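Long-range contacts in manganese-containing pseudocatalase (Thermus thermophilus, PDB 2V8T), which probably acts as a catalase, breaking down hydrogen peroxide at a pair of manganese ions in each subunit: residues 20-25 with 167-172; 24-29 with 79-84; 56-61 with 244-249; 63-68 with 231-236. All blocks are in the same frame, centred on the assembly; numbering follows the deposited sequence. Where two conformers were deposited one is given.

Interaction 1 (20-25 with 167-172). With SO4 (sulfate ion), chain H.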
loop_
_atom_site.group_PDB
_atom_site.type_symbol
_atom_site.label_atom_id
_atom_site.label_comp_id
_atom_site.label_asym_id
_atom_site.label_seq_id
_atom_site.Cartn_x
_atom_site.Cartn_y
_atom_site.Cartn_z
ATOM N N PRO A 20 12.537 4.411 -23.249
ATOM C CA PRO A 20 11.634 4.329 -22.110
ATOM C C PRO A 20 11.840 3.086 -21.265
ATOM O O PRO A 20 11.872 3.162 -20.038
ATOM C CB PRO A 20 10.231 4.384 -22.760
ATOM C CG PRO A 20 10.465 5.227 -24.019
ATOM C CD PRO A 20 11.822 4.733 -24.513
ATOM N N ASN A 21 11.917 1.905 -21.900
ATOM C CA ASN A 21 12.023 0.697 -21.105
ATOM C C ASN A 21 13.365 0.601 -20.360
ATOM O O ASN A 21 13.428 0.038 -19.260
ATOM C CB ASN A 21 11.733 -0.554 -21.913
ATOM C CG ASN A 21 10.261 -0.693 -22.270
ATOM O OD1 ASN A 21 9.397 0.037 -21.739
ATOM N ND2 ASN A 21 9.959 -1.671 -23.112
ATOM N N ALA A 22 14.449 1.154 -20.930
ATOM C CA ALA A 22 15.690 1.255 -20.149
ATOM C C ALA A 22 15.460 2.116 -18.901
ATOM O O ALA A 22 15.894 1.754 -17.803
ATOM C CB ALA A 22 16.814 1.810 -20.975
ATOM N N ALA A 23 14.797 3.261 -19.074
ATOM C CA ALA A 23 14.495 4.121 -17.932
ATOM C C ALA A 23 13.691 3.359 -16.867
ATOM O O ALA A 23 13.910 3.505 -15.668
ATOM C CB ALA A 23 13.747 5.356 -18.392
ATOM N N ALA A 24 12.691 2.577 -17.323
ATOM C CA ALA A 24 11.840 1.822 -16.398
ATOM C C ALA A 24 12.639 0.819 -15.605
ATOM O O ALA A 24 12.346 0.591 -14.427
ATOM C CB ALA A 24 10.712 1.136 -17.171
ATOM N N ALA A 25 13.657 0.181 -16.223
ATOM C CA ALA A 25 14.488 -0.774 -15.508
ATOM C C ALA A 25 15.398 -0.044 -14.482
ATOM O O ALA A 25 15.553 -0.468 -13.348
ATOM C CB ALA A 25 15.340 -1.581 -16.495
ATOM N N GLU A 167 22.971 -5.729 -16.960
ATOM C CA GLU A 167 22.836 -6.802 -17.921
ATOM C C GLU A 167 21.594 -6.705 -18.809
ATOM O O GLU A 167 21.474 -7.471 -19.778
ATOM C CB GLU A 167 22.866 -8.143 -17.198
ATOM C CG GLU A 167 24.240 -8.439 -16.587
ATOM C CD GLU A 167 24.230 -9.776 -15.933
ATOM O OE1 GLU A 167 23.322 -9.896 -15.014
ATOM O OE2 GLU A 167 24.999 -10.684 -16.215
ATOM N N MET A 168 20.675 -5.773 -18.484
ATOM C CA MET A 168 19.482 -5.521 -19.267
ATOM C C MET A 168 19.647 -4.349 -20.238
ATOM O O MET A 168 18.862 -4.258 -21.179
ATOM C CB MET A 168 18.280 -5.246 -18.308
ATOM C CG MET A 168 17.934 -6.414 -17.414
ATOM S SD MET A 168 16.821 -5.979 -16.008
ATOM C CE MET A 168 15.295 -5.462 -16.905
ATOM N N THR A 169 20.531 -3.412 -19.932
ATOM C CA THR A 169 20.547 -2.102 -20.577
ATOM C C THR A 169 21.912 -1.935 -21.234
ATOM O O THR A 169 22.903 -1.903 -20.545
ATOM C CB THR A 169 20.248 -0.921 -19.563
ATOM O OG1 THR A 169 21.183 -0.944 -18.494
ATOM C CG2 THR A 169 18.776 -1.021 -19.033
ATOM N N ASP A 170 21.954 -1.676 -22.537
ATOM C CA ASP A 170 23.158 -1.411 -23.240
ATOM C C ASP A 170 23.475 0.082 -23.405
ATOM O O ASP A 170 24.503 0.422 -23.967
ATOM C CB ASP A 170 23.193 -2.140 -24.596
ATOM C CG ASP A 170 22.161 -1.691 -25.570
ATOM O OD1 ASP A 170 21.365 -0.741 -25.307
ATOM O OD2 ASP A 170 22.055 -2.312 -26.670
ATOM N N ASN A 171 22.660 0.936 -22.860
ATOM C CA ASN A 171 22.807 2.346 -23.057
ATOM C C ASN A 171 24.039 2.852 -22.299
ATOM O O ASN A 171 24.133 2.651 -21.088
ATOM C CB ASN A 171 21.575 3.095 -22.488
ATOM C CG ASN A 171 20.293 2.525 -22.931
ATOM O OD1 ASN A 171 19.883 1.489 -22.348
ATOM N ND2 ASN A 171 19.655 3.100 -23.916
ATOM N N PRO A 172 24.954 3.566 -22.967
ATOM C CA PRO A 172 26.141 4.069 -22.227
ATOM C C PRO A 172 25.820 4.880 -21.009
ATOM O O PRO A 172 26.565 4.830 -20.022
ATOM C CB PRO A 172 26.905 4.861 -23.307
ATOM C CG PRO A 172 26.575 4.088 -24.583
ATOM C CD PRO A 172 25.109 3.739 -24.437
HETATM S S SO4 H . 21.884 4.969 -26.456
HETATM O O1 SO4 H . 20.732 5.117 -27.360
HETATM O O2 SO4 H . 22.882 5.969 -26.809
HETATM O O3 SO4 H . 21.448 5.196 -25.077
HETATM O O4 SO4 H . 22.443 3.628 -26.582
#
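The flat carboxamide of Asn171 faces Ala22 on one side of its plane. Ala22 CB comes in at a slant and lies 3.4 Å from Asn171 OD1. The side chain of Leu84 covers the same face of the amide. The nitrogen end of the group turns to polar partners. Asn171 ND2 gives a hydrogen bond of 3.0 Å to O3 of a sulfate ion, with an N-H...O angle of 158°. It also bonds to Asp19, just before helix 20-26. The sulfate probably comes from the crystallisation liquor. Further along the loop, Thr169 presents its methyl and not its hydroxyl. With chi1 at 57°, CG2 is anti to the carbonyl carbon and rests 4.0 Å from Ala22 CB. Thr169 OG1 bonds back to Val165 O, near the end of helix 144-166. In the conformer described here, one of two deposited, Met168 bends at its last torsion and sets CE 3.9 Å from Ala25 CB. Ala22 and Ala25 are one helical turn apart, and their short side chains let the loop come close. Lys108 of the second subunit also packs on Ala22. The contact is a helix-on-loop packing of the ferritin-like four-helix fold: helix 20-26 lies against the connection between helices 144-166 and 172-200, with Asn171 at the N-cap position of the latter.

Interaction 2 (24-29 with 79-84)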
loop_
_atom_site.group_PDB
_atom_site.type_symbol
_atom_site.label_atom_id
_atom_site.label_comp_id
_atom_site.label_asym_id
_atom_site.label_seq_id
_atom_site.Cartn_x
_atom_site.Cartn_y
_atom_site.Cartn_z
ATOM N N ALA A 24 12.691 2.577 -17.323
ATOM C CA ALA A 24 11.840 1.822 -16.398
ATOM C C ALA A 24 12.639 0.819 -15.605
ATOM O O ALA A 24 12.346 0.591 -14.427
ATOM C CB ALA A 24 10.712 1.136 -17.171
ATOM N N ALA A 25 13.657 0.181 -16.223
ATOM C CA ALA A 25 14.488 -0.774 -15.508
ATOM C C ALA A 25 15.398 -0.044 -14.482
ATOM O O ALA A 25 15.553 -0.468 -13.348
ATOM C CB ALA A 25 15.340 -1.581 -16.495
ATOM N N VAL A 26 15.998 1.066 -14.943
ATOM C CA VAL A 26 16.876 1.843 -14.075
ATOM C C VAL A 26 16.124 2.397 -12.859
ATOM O O VAL A 26 16.715 2.595 -11.798
ATOM C CB VAL A 26 17.635 2.933 -14.881
ATOM C CG1 VAL A 26 18.454 3.825 -13.951
ATOM C CG2 VAL A 26 18.549 2.261 -15.911
ATOM N N GLN A 27 14.796 2.597 -12.983
ATOM C CA GLN A 27 14.014 2.973 -11.810
ATOM C C GLN A 27 14.213 2.033 -10.629
ATOM O O GLN A 27 14.106 2.480 -9.488
ATOM C CB GLN A 27 12.524 3.086 -12.149
ATOM C CG GLN A 27 12.118 4.337 -12.905
ATOM C CD GLN A 27 12.034 5.636 -12.134
ATOM O OE1 GLN A 27 11.797 6.701 -12.751
ATOM N NE2 GLN A 27 12.198 5.624 -10.820
ATOM N N ALA A 28 14.443 0.729 -10.860
ATOM C CA ALA A 28 14.695 -0.148 -9.718
ATOM C C ALA A 28 15.825 0.359 -8.833
ATOM O O ALA A 28 15.831 0.145 -7.619
ATOM C CB ALA A 28 15.052 -1.572 -10.181
ATOM N N LEU A 29 16.806 0.994 -9.465
ATOM C CA LEU A 29 18.004 1.484 -8.805
ATOM C C LEU A 29 17.790 2.834 -8.130
ATOM O O LEU A 29 18.681 3.332 -7.443
ATOM C CB LEU A 29 19.171 1.576 -9.802
ATOM C CG LEU A 29 19.384 0.305 -10.645
ATOM C CD1 LEU A 29 20.618 0.495 -11.521
ATOM C CD2 LEU A 29 19.497 -0.943 -9.774
ATOM N N ALA A 79 19.330 11.474 -12.889
ATOM C CA ALA A 79 19.884 12.059 -14.119
ATOM C C ALA A 79 19.980 11.041 -15.236
ATOM O O ALA A 79 19.787 11.375 -16.415
ATOM C CB ALA A 79 21.243 12.699 -13.846
ATOM N N THR A 80 20.311 9.795 -14.890
ATOM C CA THR A 80 20.394 8.730 -15.859
ATOM C C THR A 80 19.009 8.439 -16.471
ATOM O O THR A 80 18.849 8.338 -17.683
ATOM C CB THR A 80 20.977 7.464 -15.190
ATOM O OG1 THR A 80 22.272 7.753 -14.660
ATOM C CG2 THR A 80 21.088 6.322 -16.152
ATOM N N ILE A 81 18.015 8.286 -15.595
ATOM C CA ILE A 81 16.637 8.099 -16.046
ATOM C C ILE A 81 16.183 9.256 -16.911
ATOM O O ILE A 81 15.600 9.059 -17.989
ATOM C CB ILE A 81 15.723 7.872 -14.816
ATOM C CG1 ILE A 81 16.064 6.540 -14.166
ATOM C CG2 ILE A 81 14.266 7.986 -15.193
ATOM C CD1 ILE A 81 15.575 6.415 -12.738
ATOM N N ASN A 82 16.445 10.478 -16.464
ATOM C CA ASN A 82 16.030 11.645 -17.220
ATOM C C ASN A 82 16.699 11.681 -18.594
ATOM O O ASN A 82 16.091 12.103 -19.581
ATOM C CB ASN A 82 16.280 12.913 -16.439
ATOM C CG ASN A 82 15.340 13.038 -15.259
ATOM O OD1 ASN A 82 14.243 12.481 -15.277
ATOM N ND2 ASN A 82 15.767 13.805 -14.229
ATOM N N SER A 83 17.967 11.286 -18.658
ATOM C CA SER A 83 18.678 11.206 -19.910
ATOM C C SER A 83 18.005 10.245 -20.870
ATOM O O SER A 83 17.889 10.528 -22.074
ATOM C CB SER A 83 20.135 10.780 -19.681
ATOM O OG SER A 83 20.889 11.740 -18.983
ATOM N N LEU A 84 17.585 9.088 -20.358
ATOM C CA LEU A 84 16.912 8.075 -21.161
ATOM C C LEU A 84 15.508 8.508 -21.589
ATOM O O LEU A 84 15.002 7.998 -22.596
ATOM C CB LEU A 84 16.865 6.755 -20.383
ATOM C CG LEU A 84 18.239 6.122 -20.141
ATOM C CD1 LEU A 84 18.127 5.077 -19.004
ATOM C CD2 LEU A 84 18.790 5.500 -21.419
#
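Val26 and Ile81 form the centre of this contact, with Val26 CG1 3.6 Å from Ile81 CG1. Their side chains slide past each other in opposite directions. Val26 spreads its two methyls over helix 57-85. With chi1 at 175°, CG1 runs anti to the backbone N and reaches Ile81 and Thr80, where it lies 4.2 Å from Thr80 CG2. The other methyl, Val26 CG2, sits 4.2 Å from Leu84 CD1. Gln27 adds a flat surface. Its chain folds back at chi2 (-76°), and the Gln27 and Ile81 side chains cross at about a right angle. Ile81 CD1 is thus placed over the amide face, 3.7 Å from Gln27 CD. Ile81 CG2 is also 3.7 Å from Gln27 OE1. The next shell fixes the rotation of this amide. Gln27 OE1 bonds to His115 NE2, and Gln27 NE2 bonds to Leu124 O and Met126 O. With an alanine here, a gap is likely to open beside Ile81 CD1, and His115 and the two carbonyls would probably lose this partner. Thr80 OG1 is turned back to Leu76 O, within its own helix. Beyond these residues, Met177 of helix 172-200 packs on Val26 and Thr80, and Val165 of helix 144-166 also meets Val26, so the short helix 20-26 is wedged among three long helices.

Interaction 3 (56-61 with 244-249)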
loop_
_atom_site.group_PDB
_atom_site.type_symbol
_atom_site.label_atom_id
_atom_site.label_comp_id
_atom_site.label_asym_id
_atom_site.label_seq_id
_atom_site.Cartn_x
_atom_site.Cartn_y
_atom_site.Cartn_z
ATOM N N LEU A 56 30.653 6.784 20.310
ATOM C CA LEU A 56 30.832 5.879 19.183
ATOM C C LEU A 56 31.110 6.688 17.895
ATOM O O LEU A 56 30.729 6.288 16.785
ATOM C CB LEU A 56 29.627 4.946 19.014
ATOM C CG LEU A 56 29.439 3.978 20.186
ATOM C CD1 LEU A 56 28.041 3.383 20.166
ATOM C CD2 LEU A 56 30.511 2.880 20.157
ATOM N N LYS A 57 31.789 7.813 18.053
ATOM C CA LYS A 57 31.990 8.748 16.946
ATOM C C LYS A 57 32.522 8.164 15.665
ATOM O O LYS A 57 32.036 8.566 14.602
ATOM C CB LYS A 57 32.844 9.948 17.402
ATOM C CG LYS A 57 32.985 11.024 16.343
ATOM C CD LYS A 57 33.676 12.245 16.892
ATOM C CE LYS A 57 33.743 13.393 15.924
ATOM N NZ LYS A 57 34.379 13.018 14.645
ATOM N N PRO A 58 33.506 7.264 15.663
ATOM C CA PRO A 58 33.980 6.820 14.364
ATOM C C PRO A 58 32.867 6.177 13.529
ATOM O O PRO A 58 32.817 6.333 12.282
ATOM C CB PRO A 58 35.067 5.797 14.763
ATOM C CG PRO A 58 35.562 6.309 16.141
ATOM C CD PRO A 58 34.293 6.738 16.786
ATOM N N TYR A 59 31.980 5.462 14.196
ATOM C CA TYR A 59 30.863 4.777 13.521
ATOM C C TYR A 59 29.785 5.751 13.117
ATOM O O TYR A 59 29.184 5.619 12.029
ATOM C CB TYR A 59 30.299 3.691 14.472
ATOM C CG TYR A 59 31.370 2.735 14.928
ATOM C CD1 TYR A 59 31.816 1.724 14.116
ATOM C CD2 TYR A 59 31.982 2.902 16.169
ATOM C CE1 TYR A 59 32.863 0.913 14.523
ATOM C CE2 TYR A 59 33.035 2.101 16.577
ATOM C CZ TYR A 59 33.468 1.084 15.745
ATOM O OH TYR A 59 34.488 0.283 16.180
ATOM N N TYR A 60 29.520 6.744 13.949
ATOM C CA TYR A 60 28.586 7.828 13.592
ATOM C C TYR A 60 29.101 8.576 12.363
ATOM O O TYR A 60 28.336 8.819 11.407
ATOM C CB TYR A 60 28.417 8.760 14.771
ATOM C CG TYR A 60 27.576 9.975 14.425
ATOM C CD1 TYR A 60 26.245 9.854 14.045
ATOM C CD2 TYR A 60 28.123 11.246 14.479
ATOM C CE1 TYR A 60 25.499 10.957 13.708
ATOM C CE2 TYR A 60 27.381 12.355 14.157
ATOM C CZ TYR A 60 26.058 12.231 13.795
ATOM O OH TYR A 60 25.273 13.313 13.481
ATOM N N ASP A 61 30.369 8.950 12.360
ATOM C CA ASP A 61 30.921 9.666 11.226
ATOM C C ASP A 61 30.708 8.873 9.950
ATOM O O ASP A 61 30.350 9.419 8.899
ATOM C CB ASP A 61 32.504 9.825 11.349
ATOM C CG ASP A 61 32.943 10.955 12.326
ATOM O OD1 ASP A 61 32.068 11.587 12.997
ATOM O OD2 ASP A 61 34.186 11.168 12.376
ATOM N N LEU A 244 36.913 9.423 9.874
ATOM C CA LEU A 244 36.604 8.290 9.006
ATOM C C LEU A 244 37.749 7.298 8.885
ATOM O O LEU A 244 37.521 6.107 8.694
ATOM C CB LEU A 244 36.198 8.783 7.612
ATOM C CG LEU A 244 34.913 9.609 7.565
ATOM C CD1 LEU A 244 34.790 10.307 6.232
ATOM C CD2 LEU A 244 33.676 8.743 7.835
ATOM N N GLY A 245 38.984 7.805 8.911
ATOM C CA GLY A 245 40.159 6.934 8.724
ATOM C C GLY A 245 40.407 6.006 9.867
ATOM O O GLY A 245 41.257 5.132 9.736
ATOM N N LEU A 246 39.691 6.116 10.972
ATOM C CA LEU A 246 39.836 5.150 12.049
ATOM C C LEU A 246 39.259 3.779 11.679
ATOM O O LEU A 246 39.664 2.754 12.225
ATOM C CB LEU A 246 39.212 5.663 13.340
ATOM C CG LEU A 246 39.854 6.950 13.877
ATOM C CD1 LEU A 246 39.129 7.359 15.174
ATOM C CD2 LEU A 246 41.381 6.817 14.033
ATOM N N ILE A 247 38.250 3.794 10.781
ATOM C CA ILE A 247 37.635 2.578 10.252
ATOM C C ILE A 247 38.069 2.357 8.818
ATOM O O ILE A 247 38.347 1.223 8.402
ATOM C CB ILE A 247 36.092 2.634 10.376
ATOM C CG1 ILE A 247 35.656 2.714 11.829
ATOM C CG2 ILE A 247 35.455 1.451 9.643
ATOM C CD1 ILE A 247 34.180 3.114 11.999
ATOM N N TRP A 248 38.035 3.425 7.997
ATOM C CA TRP A 248 38.398 3.339 6.591
ATOM C C TRP A 248 39.923 3.409 6.436
ATOM O O TRP A 248 40.505 4.489 6.263
ATOM C CB TRP A 248 37.695 4.412 5.755
ATOM C CG TRP A 248 37.877 4.222 4.296
ATOM C CD1 TRP A 248 38.595 5.018 3.444
ATOM C CD2 TRP A 248 37.391 3.144 3.526
ATOM N NE1 TRP A 248 38.548 4.514 2.175
ATOM C CE2 TRP A 248 37.818 3.348 2.186
ATOM C CE3 TRP A 248 36.646 1.972 3.821
ATOM C CZ2 TRP A 248 37.557 2.443 1.179
ATOM C CZ3 TRP A 248 36.419 1.056 2.805
ATOM C CH2 TRP A 248 36.858 1.291 1.487
ATOM N N LYS A 249 40.527 2.250 6.605
ATOM C CA LYS A 249 41.965 2.047 6.588
ATOM C C LYS A 249 42.212 0.607 6.232
ATOM O O LYS A 249 41.291 -0.227 6.246
ATOM C CB LYS A 249 42.604 2.404 7.944
ATOM C CG LYS A 249 42.196 1.500 9.061
ATOM C CD LYS A 249 42.856 1.818 10.372
ATOM C CE LYS A 249 42.603 0.748 11.458
ATOM N NZ LYS A 249 41.121 0.370 11.820
#
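Ile247 points its CD1 at Tyr59 and Pro58 together. Its CG1 is anti to the carbonyl carbon (chi1 -63°) and the chain is extended at chi2, which carries CD1 to the helix. The side chain crosses the tyrosine at about a right angle, and its CD1 methyl comes obliquely to the ring, 3.5 Å from Tyr59 CD1. The same methyl lies 3.5 Å from Pro58 O. Leu246 crosses the proline ring obliquely and sets its CD1 3.8 Å from Pro58 CG. At the other end, Leu244 extends over the helix backbone, with CD2 3.6 Å from Asp61 O. In the conformer described here, one of two deposited, Asp61 directs its carboxylate to Lys57. Lys57 NZ forms a 2.9 Å salt bridge to the syn lone pair of Asp61 OD2. Asp243 holds the pair from the loop side: its carboxylate bonds to Lys57, and its N bonds to Asp61 OD2. Tyr59 OH bonds to Ser198 OG. Tyr298 of the third subunit packs on Pro58 and Leu246. The start of a bundle helix is thus covered by a loop between strands 232-235 and 260-263, and the contact includes Asp61, predicted to be a calcium ligand.

Interaction 4 (63-68 with 231-236)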
loop_
_atom_site.group_PDB
_atom_site.type_symbol
_atom_site.label_atom_id
_atom_site.label_comp_id
_atom_site.label_asym_id
_atom_site.label_seq_id
_atom_site.Cartn_x
_atom_site.Cartn_y
_atom_site.Cartn_z
ATOM N N ILE A 63 28.397 6.498 9.151
ATOM C CA ILE A 63 27.009 6.445 8.670
ATOM C C ILE A 63 26.549 7.817 8.208
ATOM O O ILE A 63 25.887 7.952 7.170
ATOM C CB ILE A 63 26.094 5.833 9.763
ATOM C CG1 ILE A 63 26.486 4.361 10.057
ATOM C CG2 ILE A 63 24.608 5.925 9.334
ATOM C CD1 ILE A 63 25.694 3.744 11.248
ATOM N N ALA A 64 26.866 8.877 8.973
ATOM C CA ALA A 64 26.437 10.203 8.618
ATOM C C ALA A 64 27.020 10.633 7.268
ATOM O O ALA A 64 26.358 11.312 6.467
ATOM C CB ALA A 64 26.795 11.203 9.707
ATOM N N ASN A 65 28.286 10.294 7.039
ATOM C CA ASN A 65 28.967 10.685 5.820
ATOM C C ASN A 65 28.499 9.871 4.603
ATOM O O ASN A 65 28.281 10.426 3.533
ATOM C CB ASN A 65 30.471 10.544 6.000
ATOM C CG ASN A 65 31.218 11.047 4.809
ATOM O OD1 ASN A 65 31.200 12.252 4.512
ATOM N ND2 ASN A 65 31.867 10.154 4.090
ATOM N N ILE A 66 28.353 8.550 4.767
ATOM C CA ILE A 66 27.865 7.745 3.649
ATOM C C ILE A 66 26.439 8.170 3.292
ATOM O O ILE A 66 26.103 8.251 2.105
ATOM C CB ILE A 66 28.042 6.249 3.890
ATOM C CG1 ILE A 66 29.525 5.905 3.959
ATOM C CG2 ILE A 66 27.352 5.441 2.780
ATOM C CD1 ILE A 66 29.811 4.440 4.330
ATOM N N ALA A 67 25.601 8.508 4.287
ATOM C CA ALA A 67 24.275 9.020 3.977
ATOM C C ALA A 67 24.375 10.206 3.005
ATOM O O ALA A 67 23.585 10.353 2.071
ATOM C CB ALA A 67 23.565 9.473 5.241
ATOM N N THR A 68 25.318 11.120 3.291
ATOM C CA THR A 68 25.481 12.306 2.455
ATOM C C THR A 68 25.873 11.932 1.032
ATOM O O THR A 68 25.392 12.505 0.067
ATOM C CB THR A 68 26.490 13.265 3.089
ATOM O OG1 THR A 68 26.114 13.477 4.440
ATOM C CG2 THR A 68 26.518 14.591 2.360
ATOM N N ARG A 231 39.356 2.969 -3.720
ATOM C CA ARG A 231 40.110 3.265 -2.507
ATOM C C ARG A 231 39.481 4.408 -1.727
ATOM O O ARG A 231 39.847 4.592 -0.570
ATOM C CB ARG A 231 41.557 3.664 -2.865
ATOM C CG ARG A 231 42.277 2.569 -3.611
ATOM C CD ARG A 231 43.705 2.864 -3.851
ATOM N NE ARG A 231 44.308 1.744 -4.575
ATOM C CZ ARG A 231 44.546 1.798 -5.879
ATOM N NH1 ARG A 231 44.451 2.982 -6.542
ATOM N NH2 ARG A 231 44.912 0.684 -6.552
ATOM N N ASN A 232 38.627 5.211 -2.364
ATOM C CA ASN A 232 38.330 6.534 -1.842
ATOM C C ASN A 232 37.052 6.581 -1.049
ATOM O O ASN A 232 35.962 6.258 -1.554
ATOM C CB ASN A 232 38.174 7.507 -3.026
ATOM C CG ASN A 232 39.448 7.689 -3.806
ATOM O OD1 ASN A 232 40.530 7.320 -3.339
ATOM N ND2 ASN A 232 39.307 8.256 -5.008
ATOM N N LEU A 233 37.143 7.057 0.184
ATOM C CA LEU A 233 35.968 7.453 0.967
ATOM C C LEU A 233 36.059 8.957 1.072
ATOM O O LEU A 233 36.954 9.500 1.757
ATOM C CB LEU A 233 35.930 6.778 2.333
ATOM C CG LEU A 233 34.629 6.953 3.098
ATOM C CD1 LEU A 233 33.464 6.201 2.418
ATOM C CD2 LEU A 233 34.788 6.463 4.525
ATOM N N TYR A 234 35.220 9.683 0.336
ATOM C CA TYR A 234 35.209 11.141 0.339
ATOM C C TYR A 234 34.500 11.634 1.590
ATOM O O TYR A 234 33.415 11.131 1.931
ATOM C CB TYR A 234 34.490 11.675 -0.881
ATOM C CG TYR A 234 35.065 11.221 -2.199
ATOM C CD1 TYR A 234 34.575 10.085 -2.855
ATOM C CD2 TYR A 234 36.118 11.878 -2.794
ATOM C CE1 TYR A 234 35.128 9.634 -4.026
ATOM C CE2 TYR A 234 36.685 11.454 -3.959
ATOM C CZ TYR A 234 36.231 10.303 -4.588
ATOM O OH TYR A 234 36.785 9.830 -5.754
ATOM N N ARG A 235 35.064 12.660 2.206
ATOM C CA ARG A 235 34.473 13.334 3.354
ATOM C C ARG A 235 33.602 14.467 2.818
ATOM O O ARG A 235 34.113 15.544 2.441
ATOM C CB ARG A 235 35.565 13.839 4.303
ATOM C CG ARG A 235 35.007 14.413 5.583
ATOM C CD ARG A 235 36.111 14.931 6.536
ATOM N NE ARG A 235 36.774 16.132 6.038
ATOM C CZ ARG A 235 36.287 17.385 6.196
ATOM N NH1 ARG A 235 35.266 17.618 6.983
ATOM N NH2 ARG A 235 36.876 18.394 5.563
ATOM N N PHE A 236 32.288 14.236 2.747
ATOM C CA PHE A 236 31.340 15.161 2.153
ATOM C C PHE A 236 30.871 16.186 3.218
ATOM O O PHE A 236 29.706 16.258 3.570
ATOM C CB PHE A 236 30.130 14.420 1.581
ATOM C CG PHE A 236 30.388 13.698 0.282
ATOM C CD1 PHE A 236 30.205 14.375 -0.926
ATOM C CD2 PHE A 236 30.730 12.342 0.219
ATOM C CE1 PHE A 236 30.372 13.736 -2.150
ATOM C CE2 PHE A 236 30.902 11.726 -0.999
ATOM C CZ PHE A 236 30.716 12.391 -2.176
HETATM O O HOH W 1 28.949 14.040 5.122
#
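A chi1 of -175° swings the Asn65 amide away from its helix to the backbone of Tyr234 and Phe236. Both ends of the amide find main-chain partners there. Asn65 ND2 gives a nearly straight bond of 2.8 Å to Tyr234 O, at 172°, with the carbonyl oxygen in the amide plane. Asn65 OD1 receives Phe236 N at 2.9 Å, on a lone pair in its carbonyl plane. A water also donates to Asn65 OD1 and to Phe236 O, closing a second link. The amide is buried, and these bonds hold it from turning. Thr68 bonds its OG1 to Ala64 O and presents CG2 to Phe236, 3.7 Å from Phe236 CB. Ile66 CG1 lies 4.2 Å from Leu233 CD1. A leucine in place of Asn65 would probably leave buried Tyr234 O and Phe236 N without this partner. Arg4 of the third subunit packs on Thr68. Helix 63-68 and strand 232-235 cross at 91°, with axes 8.9 Å apart. The strand pairs in parallel with 260-263. This small sheet is therefore pinned to a helix of the ferritin-like bundle next to the dimanganese site, where Ile66 touches the manganese ligand His188.

Helix 57-85, which carries the manganese ligands Glu70 and His73, joins three of the four contacts. Interaction 3 uses its start, interaction 4 the next turns and interaction 2 its far end. Interactions 3 and 4 have centres 10 Å apart and touch through Leu244 with Asn65 and Trp248 with Leu233; both also meet the third subunit. Interactions 1 and 2 are 7 Å apart between centres and share Ala24 and Ala25 of helix 20-26. The centres of interactions 1 and 3 are 37 Å apart, on opposite sides of the chain's centre. Along the chain, 63-68 and 231-236 fall between 56-61 and 244-249. Helix 57-85 thus links both pairs, since its Leu84 also touches interaction 1.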